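Luciferase-like monooxygenase (Streptomyces bottropensis, PDB 7BIP) probably acts as a monooxygenase of the bacterial luciferase-like family in the biosynthesis of the aromatic polyketide rishirilide. Local coordinates at residues A[30-35]-A[69-74]; A[36-41]-A[318-323]; A[193-198]-A[228-233]. One frame throughout, in Å; residues are numbered along the deposited sequence.

All three contacts belong to one curled parallel sheet and its surrounding helices, as expected for a TIM-barrel luciferase-like protein. Contact 1 pins the end of helix 18-35 to the turn leading into strand 72-78; that strand pairs with strand 39-42 of contact 2, Val40 N lying 2.8 Å from Arg72 O, and the centres of contacts 1 and 2 lie about 10 Å apart. Contact 2 joins strand 39-42 to strand 320-324, over strand 2-6 between them. Strand 320-324 in turn pairs with strand 228-236 of contact 3; the centres of contacts 2 and 3 are about 11 Å apart. Contacts 1 and 3, with centres about 20 Å apart, still touch where Val74 CG1 packs 4.0 Å from His229 CE1.

Contact 1: A[30-35]-A[69-74]; sequences ELADEL and RRVRLV. With EDO (1,2-ethanediol), chain F.
Asp33, on the last turns of helix 18-35, and Val71, just ahead of strand 72-78, bring their backbones to 5.2 Å between CA atoms. The Asp33 carboxylate reaches into the turn at 69-71 and takes three successive backbone N-H groups. OD1 accepts two of them: Arg70 N, 2.9 Å away on the syn lone pair, and Val71 N at 3.0 Å, nearly in line with the C-O bond. OD2 takes Arg69 N at 2.8 Å, again from the syn side but tilted out of the carboxylate plane. With CG swung opposite the backbone N (chi1 -153°), the carboxylate is carried out from the helix toward these donors.

Arg70 returns the grip. Its chain runs extended from CG to NE, and the edge of the guanidinium meets the backbone carbonyl of Asp33 side-on: NE lies 2.9 Å and NH2 3.1 Å from Asp33 O, both close to the carbonyl plane and the guanidinium plane. Beneath this polar layer Val71 CG2 rests 4.2 Å from Ala32 CB, and both residues also pack on Val40 of strand 39-42. On the outer side, Arg69 NE makes a weak bond to an ethanediol, probably from the crystallisation liquor.

Five hydrogen bonds thus converge on one aspartate. Three N-H donors fix the rotation of its carboxylate, the guanidinium occupies a carbonyl near the helix end, and the positive charge of Arg70, though not in a salt bridge with the carboxylate, probably favours its ionised form.

Contact 2: A[36-41]-A[318-323]; sequences GFHHVK and DFTISL
Strands 39-42 and 320-324 flank strand 2-6 in the curled parallel sheet of the TIM barrel, and their inward side chains meet in front of it. Their short segments approach to 7.9 Å between axes at 59°, so side chains rather than backbone bonds make the contact. At its centre is Ser322 OG, gripped by two groups of the other strand. His39 NE2 meets it at 2.7 Å, near the plane of the imidazole and at its edge, a bond in which either partner could be the donor. Lys41 NZ donates to the same hydroxyl, also at 2.7 Å; its chain is extended through CD and bends at chi3 (-73°), which turns the ammonium back onto the serine. The ammonium has a further partner in His229 ND1 of strand 228-236.

The other nitrogen of His39, ND1, bonds to ND1 of His38 at 3.0 Å, again with the donor undecided. Bonded through both of its ring nitrogens, the His39 ring probably has little freedom to turn. Thr320 CG2 packs against it obliquely, 3.4 Å from His39 CE1, while Thr320 OG1 bonds to the backbone carbonyl of Glu225. His38 NE2 in turn bonds to Glu226, so a line of polar groups runs from Glu226 through both histidines to Ser322 and Lys41. Apart from this line, Phe37 CE1 touches Leu323 CD1 at 3.9 Å, the two side chains crossing at about a right angle.

Lys41 is also recorded at a calcium site in a crystal structure of this protein, although no calcium is bound to this chain in the present model. Buried side chains such as His39, Lys41 and Ser322, pointing inward from strands separated by one other and meeting inside the curled sheet, reflect the general build of a TIM (beta/alpha)8 barrel, the fold of this family.

Contact 3: A[193-198]-A[228-233]; sequences VMLVPS and IHMSYN. With EDO (1,2-ethanediol), chain I.
His229 O accepts Leu195 N at 2.9 Å, nearly in line with the C=O bond, and is also approached by Met194 CA in a CA-H...O contact. The segments are the two parallel strands of a beta-alpha-beta unit, joined through helix 202-218, and His229 N returns a 2.9 Å bond to Val193 O. Beyond Leu195 the strands separate and water takes over. One water donates to Leu195 O and accepts from Ser231 N; a second bridges Ser198 N and Ser231 O.

Val193 and Ile228 lie side by side on the face covered by helix 202-218. On the opposite face Met194, bent at chi3 (94°), lays CE alongside His229, 4.0 Å from CB, where the polar end of the imidazole turns to Lys41.

Where the chain leaves the strand, Pro197 wedges between Met230 and Tyr232. Its CD sits 3.6 Å from Met230 CB, and the tyrosine ring, swung back beside the backbone N (chi1 -72°), brings its phenolic end to the proline obliquely. Replacing Tyr232 by an alanine would probably open a gap beside Pro197 where the phenol now lies, leaving the proline ring without its contact to CZ and OH. In the present packing Pro197 CG lies 3.3 Å from Tyr232 CZ and 3.6 Å from Met230 SD.

Contact 1: A[30-35]-A[69-74]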
loop_
_atom_site.group_PDB
_atom_site.type_symbol
_atom_site.label_atom_id
_atom_site.label_comp_id
_atom_site.label_asym_id
_atom_site.label_seq_id
_atom_site.Cartn_x
_atom_site.Cartn_y
_atom_site.Cartn_z
ATOM N N GLU A 30 -16.945 -1.023 4.230
ATOM C CA GLU A 30 -17.730 -2.187 4.663
ATOM C C GLU A 30 -19.213 -1.998 4.373
ATOM O O GLU A 30 -19.890 -2.930 3.925
ATOM C CB GLU A 30 -17.522 -2.429 6.160
ATOM C CG GLU A 30 -16.120 -2.954 6.525
ATOM C CD GLU A 30 -15.868 -2.946 8.031
ATOM O OE1 GLU A 30 -16.780 -2.561 8.788
ATOM O OE2 GLU A 30 -14.763 -3.331 8.473
ATOM N N LEU A 31 -19.736 -0.798 4.637
ATOM C CA LEU A 31 -21.142 -0.538 4.353
ATOM C C LEU A 31 -21.427 -0.604 2.856
ATOM O O LEU A 31 -22.480 -1.099 2.441
ATOM C CB LEU A 31 -21.541 0.815 4.940
ATOM C CG LEU A 31 -23.040 1.107 4.974
ATOM C CD1 LEU A 31 -23.747 0.183 5.969
ATOM C CD2 LEU A 31 -23.278 2.569 5.346
ATOM N N ALA A 32 -20.503 -0.115 2.021
ATOM C CA ALA A 32 -20.657 -0.280 0.575
ATOM C C ALA A 32 -20.796 -1.758 0.210
ATOM O O ALA A 32 -21.657 -2.143 -0.595
ATOM C CB ALA A 32 -19.459 0.344 -0.148
ATOM N N ASP A 33 -19.933 -2.593 0.787
ATOM C CA ASP A 33 -20.004 -4.042 0.592
ATOM C C ASP A 33 -21.369 -4.592 1.005
ATOM O O ASP A 33 -22.029 -5.301 0.239
ATOM C CB ASP A 33 -18.880 -4.693 1.401
ATOM C CG ASP A 33 -18.421 -6.025 0.836
ATOM O OD1 ASP A 33 -18.378 -6.170 -0.398
ATOM O OD2 ASP A 33 -18.071 -6.911 1.645
ATOM N N GLU A 34 -21.812 -4.253 2.213
ATOM C CA GLU A 34 -23.036 -4.832 2.762
ATOM C C GLU A 34 -24.264 -4.393 1.978
ATOM O O GLU A 34 -25.175 -5.194 1.746
ATOM C CB GLU A 34 -23.186 -4.433 4.228
ATOM C CG GLU A 34 -22.067 -4.931 5.136
ATOM C CD GLU A 34 -22.015 -4.191 6.469
ATOM O OE1 GLU A 34 -22.941 -3.394 6.751
ATOM O OE2 GLU A 34 -21.053 -4.413 7.236
ATOM N N LEU A 35 -24.298 -3.126 1.553
ATOM C CA LEU A 35 -25.493 -2.563 0.934
ATOM C C LEU A 35 -25.587 -2.845 -0.559
ATOM O O LEU A 35 -26.626 -2.544 -1.153
ATOM C CB LEU A 35 -25.555 -1.045 1.166
ATOM C CG LEU A 35 -25.749 -0.575 2.612
ATOM C CD1 LEU A 35 -25.717 0.947 2.687
ATOM C CD2 LEU A 35 -27.067 -1.113 3.168
ATOM N N ARG A 69 -15.824 -8.301 0.609
ATOM C CA ARG A 69 -15.836 -9.505 -0.208
ATOM C C ARG A 69 -16.274 -9.292 -1.649
ATOM O O ARG A 69 -15.815 -10.035 -2.519
ATOM C CB ARG A 69 -16.743 -10.569 0.430
ATOM C CG ARG A 69 -16.232 -11.097 1.764
ATOM C CD ARG A 69 -17.259 -11.993 2.444
ATOM N NE ARG A 69 -17.484 -11.609 3.835
ATOM C CZ ARG A 69 -18.556 -11.951 4.544
ATOM N NH1 ARG A 69 -18.674 -11.552 5.804
ATOM N NH2 ARG A 69 -19.511 -12.689 3.992
ATOM N N ARG A 70 -17.142 -8.317 -1.938
ATOM C CA ARG A 70 -17.679 -8.254 -3.300
ATOM C C ARG A 70 -17.497 -6.904 -3.987
ATOM O O ARG A 70 -17.394 -6.843 -5.220
ATOM C CB ARG A 70 -19.160 -8.638 -3.301
ATOM C CG ARG A 70 -20.046 -7.749 -2.470
ATOM C CD ARG A 70 -21.510 -8.079 -2.720
ATOM N NE ARG A 70 -22.401 -7.318 -1.849
ATOM C CZ ARG A 70 -23.672 -7.639 -1.627
ATOM N NH1 ARG A 70 -24.198 -8.707 -2.218
ATOM N NH2 ARG A 70 -24.420 -6.893 -0.820
ATOM N N VAL A 71 -17.460 -5.817 -3.213
ATOM C CA VAL A 71 -17.293 -4.494 -3.797
ATOM C C VAL A 71 -15.970 -4.421 -4.571
ATOM O O VAL A 71 -14.940 -4.954 -4.141
ATOM C CB VAL A 71 -17.385 -3.461 -2.656
ATOM C CG1 VAL A 71 -16.105 -3.425 -1.805
ATOM C CG2 VAL A 71 -17.782 -2.114 -3.148
ATOM N N ARG A 72 -15.990 -3.771 -5.730
ATOM C CA ARG A 72 -14.729 -3.571 -6.434
ATOM C C ARG A 72 -13.930 -2.436 -5.788
ATOM O O ARG A 72 -14.461 -1.619 -5.035
ATOM C CB ARG A 72 -14.980 -3.291 -7.917
ATOM C CG ARG A 72 -15.695 -4.463 -8.628
ATOM C CD ARG A 72 -15.616 -4.359 -10.156
ATOM N NE ARG A 72 -14.254 -4.549 -10.670
ATOM C CZ ARG A 72 -13.645 -5.728 -10.798
ATOM N NH1 ARG A 72 -14.262 -6.848 -10.448
ATOM N NH2 ARG A 72 -12.403 -5.776 -11.272
ATOM N N LEU A 73 -12.625 -2.415 -6.067
ATOM C CA LEU A 73 -11.719 -1.389 -5.555
ATOM C C LEU A 73 -11.163 -0.613 -6.740
ATOM O O LEU A 73 -10.640 -1.216 -7.677
ATOM C CB LEU A 73 -10.565 -2.014 -4.749
ATOM C CG LEU A 73 -10.859 -2.777 -3.456
ATOM C CD1 LEU A 73 -11.881 -2.054 -2.562
ATOM C CD2 LEU A 73 -11.336 -4.176 -3.766
ATOM N N VAL A 74 -11.267 0.718 -6.711
ATOM C CA VAL A 74 -10.898 1.522 -7.875
ATOM C C VAL A 74 -9.981 2.667 -7.468
ATOM O O VAL A 74 -10.308 3.438 -6.561
ATOM C CB VAL A 74 -12.139 2.079 -8.598
ATOM C CG1 VAL A 74 -11.724 2.741 -9.926
ATOM C CG2 VAL A 74 -13.171 0.981 -8.828
HETATM C C1 EDO F . -12.755 -10.988 5.164
HETATM O O1 EDO F . -12.670 -12.247 4.490
HETATM C C2 EDO F . -13.715 -10.089 4.400
HETATM O O2 EDO F . -14.916 -9.945 5.160
#

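Contact 2: A[36-41]-A[318-323]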
loop_
_atom_site.group_PDB
_atom_site.type_symbol
_atom_site.label_atom_id
_atom_site.label_comp_id
_atom_site.label_asym_id
_atom_site.label_seq_id
_atom_site.Cartn_x
_atom_site.Cartn_y
_atom_site.Cartn_z
ATOM N N GLY A 36 -24.549 -3.403 -1.177
ATOM C CA GLY A 36 -24.629 -3.782 -2.575
ATOM C C GLY A 36 -24.131 -2.752 -3.561
ATOM O O GLY A 36 -24.492 -2.824 -4.741
ATOM N N PHE A 37 -23.327 -1.792 -3.118
ATOM C CA PHE A 37 -22.711 -0.844 -4.031
ATOM C C PHE A 37 -21.680 -1.538 -4.919
ATOM O O PHE A 37 -21.185 -2.630 -4.616
ATOM C CB PHE A 37 -22.067 0.302 -3.247
ATOM C CG PHE A 37 -23.069 1.281 -2.691
ATOM C CD1 PHE A 37 -23.473 2.371 -3.445
ATOM C CD2 PHE A 37 -23.630 1.093 -1.429
ATOM C CE1 PHE A 37 -24.403 3.277 -2.956
ATOM C CE2 PHE A 37 -24.571 2.012 -0.926
ATOM C CZ PHE A 37 -24.951 3.099 -1.701
ATOM N N HIS A 38 -21.369 -0.889 -6.043
ATOM C CA HIS A 38 -20.532 -1.512 -7.069
ATOM C C HIS A 38 -19.046 -1.466 -6.713
ATOM O O HIS A 38 -18.314 -2.426 -6.983
ATOM C CB HIS A 38 -20.790 -0.821 -8.414
ATOM C CG HIS A 38 -19.874 -1.259 -9.514
ATOM N ND1 HIS A 38 -18.826 -0.484 -9.963
ATOM C CD2 HIS A 38 -19.853 -2.390 -10.259
ATOM C CE1 HIS A 38 -18.198 -1.117 -10.938
ATOM N NE2 HIS A 38 -18.800 -2.277 -11.135
ATOM N N HIS A 39 -18.576 -0.374 -6.114
ATOM C CA HIS A 39 -17.141 -0.205 -5.901
ATOM C C HIS A 39 -16.887 0.766 -4.754
ATOM O O HIS A 39 -17.791 1.460 -4.284
ATOM C CB HIS A 39 -16.448 0.295 -7.175
ATOM C CG HIS A 39 -16.857 1.679 -7.574
ATOM N ND1 HIS A 39 -17.761 1.919 -8.584
ATOM C CD2 HIS A 39 -16.480 2.895 -7.107
ATOM C CE1 HIS A 39 -17.930 3.223 -8.720
ATOM N NE2 HIS A 39 -17.164 3.837 -7.836
ATOM N N VAL A 40 -15.625 0.795 -4.318
ATOM C CA VAL A 40 -15.069 1.803 -3.419
ATOM C C VAL A 40 -13.875 2.433 -4.133
ATOM O O VAL A 40 -12.974 1.719 -4.592
ATOM C CB VAL A 40 -14.624 1.191 -2.072
ATOM C CG1 VAL A 40 -13.932 2.242 -1.211
ATOM C CG2 VAL A 40 -15.830 0.595 -1.322
ATOM N N LYS A 41 -13.872 3.758 -4.235
ATOM C CA LYS A 41 -12.831 4.495 -4.941
ATOM C C LYS A 41 -12.128 5.428 -3.958
ATOM O O LYS A 41 -12.734 5.889 -2.994
ATOM C CB LYS A 41 -13.453 5.305 -6.105
ATOM C CG LYS A 41 -12.499 6.221 -6.872
ATOM C CD LYS A 41 -13.231 6.875 -8.050
ATOM C CE LYS A 41 -13.502 5.881 -9.173
ATOM N NZ LYS A 41 -14.469 6.491 -10.160
ATOM N N ASP A 318 -25.560 4.936 -20.153
ATOM C CA ASP A 318 -25.252 4.163 -18.953
ATOM C C ASP A 318 -23.755 4.177 -18.666
ATOM O O ASP A 318 -22.942 3.940 -19.564
ATOM C CB ASP A 318 -25.744 2.729 -19.117
ATOM C CG ASP A 318 -27.219 2.597 -18.856
ATOM O OD1 ASP A 318 -27.648 2.920 -17.731
ATOM O OD2 ASP A 318 -27.951 2.187 -19.779
ATOM N N PHE A 319 -23.384 4.448 -17.417
ATOM C CA PHE A 319 -21.970 4.475 -17.036
ATOM C C PHE A 319 -21.880 4.243 -15.529
ATOM O O PHE A 319 -22.876 3.908 -14.877
ATOM C CB PHE A 319 -21.301 5.783 -17.489
ATOM C CG PHE A 319 -21.828 7.023 -16.801
ATOM C CD1 PHE A 319 -21.128 7.595 -15.749
ATOM C CD2 PHE A 319 -23.010 7.619 -17.214
ATOM C CE1 PHE A 319 -21.604 8.729 -15.111
ATOM C CE2 PHE A 319 -23.491 8.760 -16.579
ATOM C CZ PHE A 319 -22.780 9.316 -15.522
ATOM N N THR A 320 -20.673 4.381 -14.985
ATOM C CA THR A 320 -20.381 4.111 -13.581
ATOM C C THR A 320 -20.186 5.427 -12.835
ATOM O O THR A 320 -19.289 6.209 -13.174
ATOM C CB THR A 320 -19.139 3.231 -13.464
ATOM O OG1 THR A 320 -19.376 1.986 -14.142
ATOM C CG2 THR A 320 -18.812 2.961 -12.006
ATOM N N ILE A 321 -21.021 5.670 -11.821
ATOM C CA ILE A 321 -20.923 6.870 -10.992
ATOM C C ILE A 321 -20.286 6.491 -9.665
ATOM O O ILE A 321 -20.666 5.480 -9.059
ATOM C CB ILE A 321 -22.304 7.506 -10.754
ATOM C CG1 ILE A 321 -22.765 8.284 -11.993
ATOM C CG2 ILE A 321 -22.263 8.429 -9.517
ATOM C CD1 ILE A 321 -24.185 8.861 -11.904
ATOM N N SER A 322 -19.328 7.299 -9.211
ATOM C CA SER A 322 -18.802 7.210 -7.852
ATOM C C SER A 322 -19.416 8.334 -7.033
ATOM O O SER A 322 -19.271 9.512 -7.384
ATOM C CB SER A 322 -17.273 7.306 -7.812
ATOM O OG SER A 322 -16.670 6.333 -8.638
ATOM N N LEU A 323 -20.091 7.969 -5.946
ATOM C CA LEU A 323 -20.751 8.938 -5.074
ATOM C C LEU A 323 -19.765 9.378 -3.998
ATOM O O LEU A 323 -19.377 8.582 -3.142
ATOM C CB LEU A 323 -22.001 8.315 -4.457
ATOM C CG LEU A 323 -22.971 7.679 -5.457
ATOM C CD1 LEU A 323 -23.889 6.712 -4.727
ATOM C CD2 LEU A 323 -23.778 8.759 -6.195
#

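Contact 3: A[193-198]-A[228-233]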
loop_
_atom_site.group_PDB
_atom_site.type_symbol
_atom_site.label_atom_id
_atom_site.label_comp_id
_atom_site.label_asym_id
_atom_site.label_seq_id
_atom_site.Cartn_x
_atom_site.Cartn_y
_atom_site.Cartn_z
ATOM N N VAL A 193 -12.288 5.444 -19.523
ATOM C CA VAL A 193 -12.116 6.881 -19.358
ATOM C C VAL A 193 -12.821 7.340 -18.082
ATOM O O VAL A 193 -13.835 6.771 -17.663
ATOM C CB VAL A 193 -12.611 7.634 -20.626
ATOM C CG1 VAL A 193 -14.139 7.657 -20.723
ATOM C CG2 VAL A 193 -12.026 9.022 -20.700
ATOM N N MET A 194 -12.243 8.348 -17.429
ATOM C CA MET A 194 -12.855 8.981 -16.266
ATOM C C MET A 194 -13.053 10.455 -16.589
ATOM O O MET A 194 -12.089 11.156 -16.901
ATOM C CB MET A 194 -11.994 8.791 -15.010
ATOM C CG MET A 194 -11.364 7.398 -14.915
ATOM S SD MET A 194 -10.351 7.182 -13.436
ATOM C CE MET A 194 -11.580 6.464 -12.357
ATOM N N LEU A 195 -14.302 10.913 -16.543
ATOM C CA LEU A 195 -14.654 12.279 -16.897
ATOM C C LEU A 195 -15.062 13.055 -15.650
ATOM O O LEU A 195 -15.320 12.481 -14.588
ATOM C CB LEU A 195 -15.785 12.300 -17.937
ATOM C CG LEU A 195 -15.574 11.467 -19.207
ATOM C CD1 LEU A 195 -16.666 11.771 -20.233
ATOM C CD2 LEU A 195 -14.210 11.733 -19.803
ATOM N N VAL A 196 -15.134 14.377 -15.798
ATOM C CA VAL A 196 -15.361 15.264 -14.654
ATOM C C VAL A 196 -16.556 16.167 -14.932
ATOM O O VAL A 196 -16.392 17.337 -15.316
ATOM C CB VAL A 196 -14.098 16.076 -14.328
ATOM C CG1 VAL A 196 -14.287 16.870 -13.035
ATOM C CG2 VAL A 196 -12.903 15.130 -14.198
ATOM N N PRO A 197 -17.779 15.667 -14.752
ATOM C CA PRO A 197 -18.958 16.474 -15.105
ATOM C C PRO A 197 -19.178 17.648 -14.180
ATOM O O PRO A 197 -19.865 18.600 -14.568
ATOM C CB PRO A 197 -20.112 15.469 -14.997
ATOM C CG PRO A 197 -19.617 14.461 -14.008
ATOM C CD PRO A 197 -18.151 14.316 -14.308
ATOM N N SER A 198 -18.617 17.617 -12.975
ATOM C CA SER A 198 -18.895 18.656 -11.995
ATOM C C SER A 198 -18.214 19.978 -12.325
ATOM O O SER A 198 -18.556 20.996 -11.715
ATOM C CB SER A 198 -18.479 18.177 -10.606
ATOM O OG SER A 198 -17.077 18.010 -10.523
ATOM N N ILE A 228 -16.558 3.717 -18.283
ATOM C CA ILE A 228 -16.765 5.157 -18.222
ATOM C C ILE A 228 -17.133 5.503 -16.786
ATOM O O ILE A 228 -18.182 5.066 -16.292
ATOM C CB ILE A 228 -17.863 5.621 -19.190
ATOM C CG1 ILE A 228 -17.475 5.321 -20.644
ATOM C CG2 ILE A 228 -18.149 7.103 -19.019
ATOM C CD1 ILE A 228 -18.636 5.490 -21.604
ATOM N N HIS A 229 -16.270 6.272 -16.118
ATOM C CA HIS A 229 -16.439 6.636 -14.715
ATOM C C HIS A 229 -16.587 8.144 -14.572
ATOM O O HIS A 229 -15.904 8.907 -15.252
ATOM C CB HIS A 229 -15.230 6.199 -13.869
ATOM C CG HIS A 229 -15.235 4.752 -13.484
ATOM N ND1 HIS A 229 -14.947 4.322 -12.205
ATOM C CD2 HIS A 229 -15.454 3.634 -14.217
ATOM C CE1 HIS A 229 -15.008 3.002 -12.164
ATOM N NE2 HIS A 229 -15.308 2.561 -13.372
ATOM N N MET A 230 -17.469 8.576 -13.670
ATOM C CA MET A 230 -17.543 9.978 -13.272
ATOM C C MET A 230 -17.861 10.026 -11.787
ATOM O O MET A 230 -18.627 9.196 -11.297
ATOM C CB MET A 230 -18.623 10.754 -14.041
ATOM C CG MET A 230 -18.535 10.631 -15.559
ATOM S SD MET A 230 -19.770 11.671 -16.349
ATOM C CE MET A 230 -20.053 10.766 -17.871
ATOM N N SER A 231 -17.288 10.994 -11.077
ATOM C CA SER A 231 -17.552 11.170 -9.650
ATOM C C SER A 231 -18.467 12.364 -9.428
ATOM O O SER A 231 -18.346 13.385 -10.109
ATOM C CB SER A 231 -16.261 11.355 -8.848
ATOM O OG SER A 231 -15.549 10.131 -8.750
ATOM N N TYR A 232 -19.389 12.225 -8.471
ATOM C CA TYR A 232 -20.295 13.303 -8.087
ATOM C C TYR A 232 -20.330 13.403 -6.573
ATOM O O TYR A 232 -20.494 12.385 -5.900
ATOM C CB TYR A 232 -21.723 13.046 -8.570
ATOM C CG TYR A 232 -21.980 13.176 -10.053
ATOM C CD1 TYR A 232 -22.371 14.388 -10.610
ATOM C CD2 TYR A 232 -21.889 12.067 -10.884
ATOM C CE1 TYR A 232 -22.640 14.499 -11.968
ATOM C CE2 TYR A 232 -22.146 12.168 -12.237
ATOM C CZ TYR A 232 -22.527 13.381 -12.768
ATOM O OH TYR A 232 -22.776 13.470 -14.109
ATOM N N ASN A 233 -20.228 14.620 -6.040
ATOM C CA ASN A 233 -20.510 14.814 -4.622
ATOM C C ASN A 233 -21.945 14.398 -4.322
ATOM O O ASN A 233 -22.870 14.689 -5.087
ATOM C CB ASN A 233 -20.271 16.268 -4.223
ATOM C CG ASN A 233 -18.807 16.643 -4.281
ATOM O OD1 ASN A 233 -17.935 15.800 -4.070
ATOM N ND2 ASN A 233 -18.526 17.908 -4.579
HETATM C C1 EDO I . -13.732 17.325 -4.983
HETATM O O1 EDO I . -13.948 16.814 -3.664
HETATM C C2 EDO I . -13.923 16.196 -5.988
HETATM O O2 EDO I . -15.315 16.065 -6.299
HETATM O O HOH W 1 -15.034 12.546 -12.013
HETATM O O HOH W 2 -16.943 15.322 -11.512
#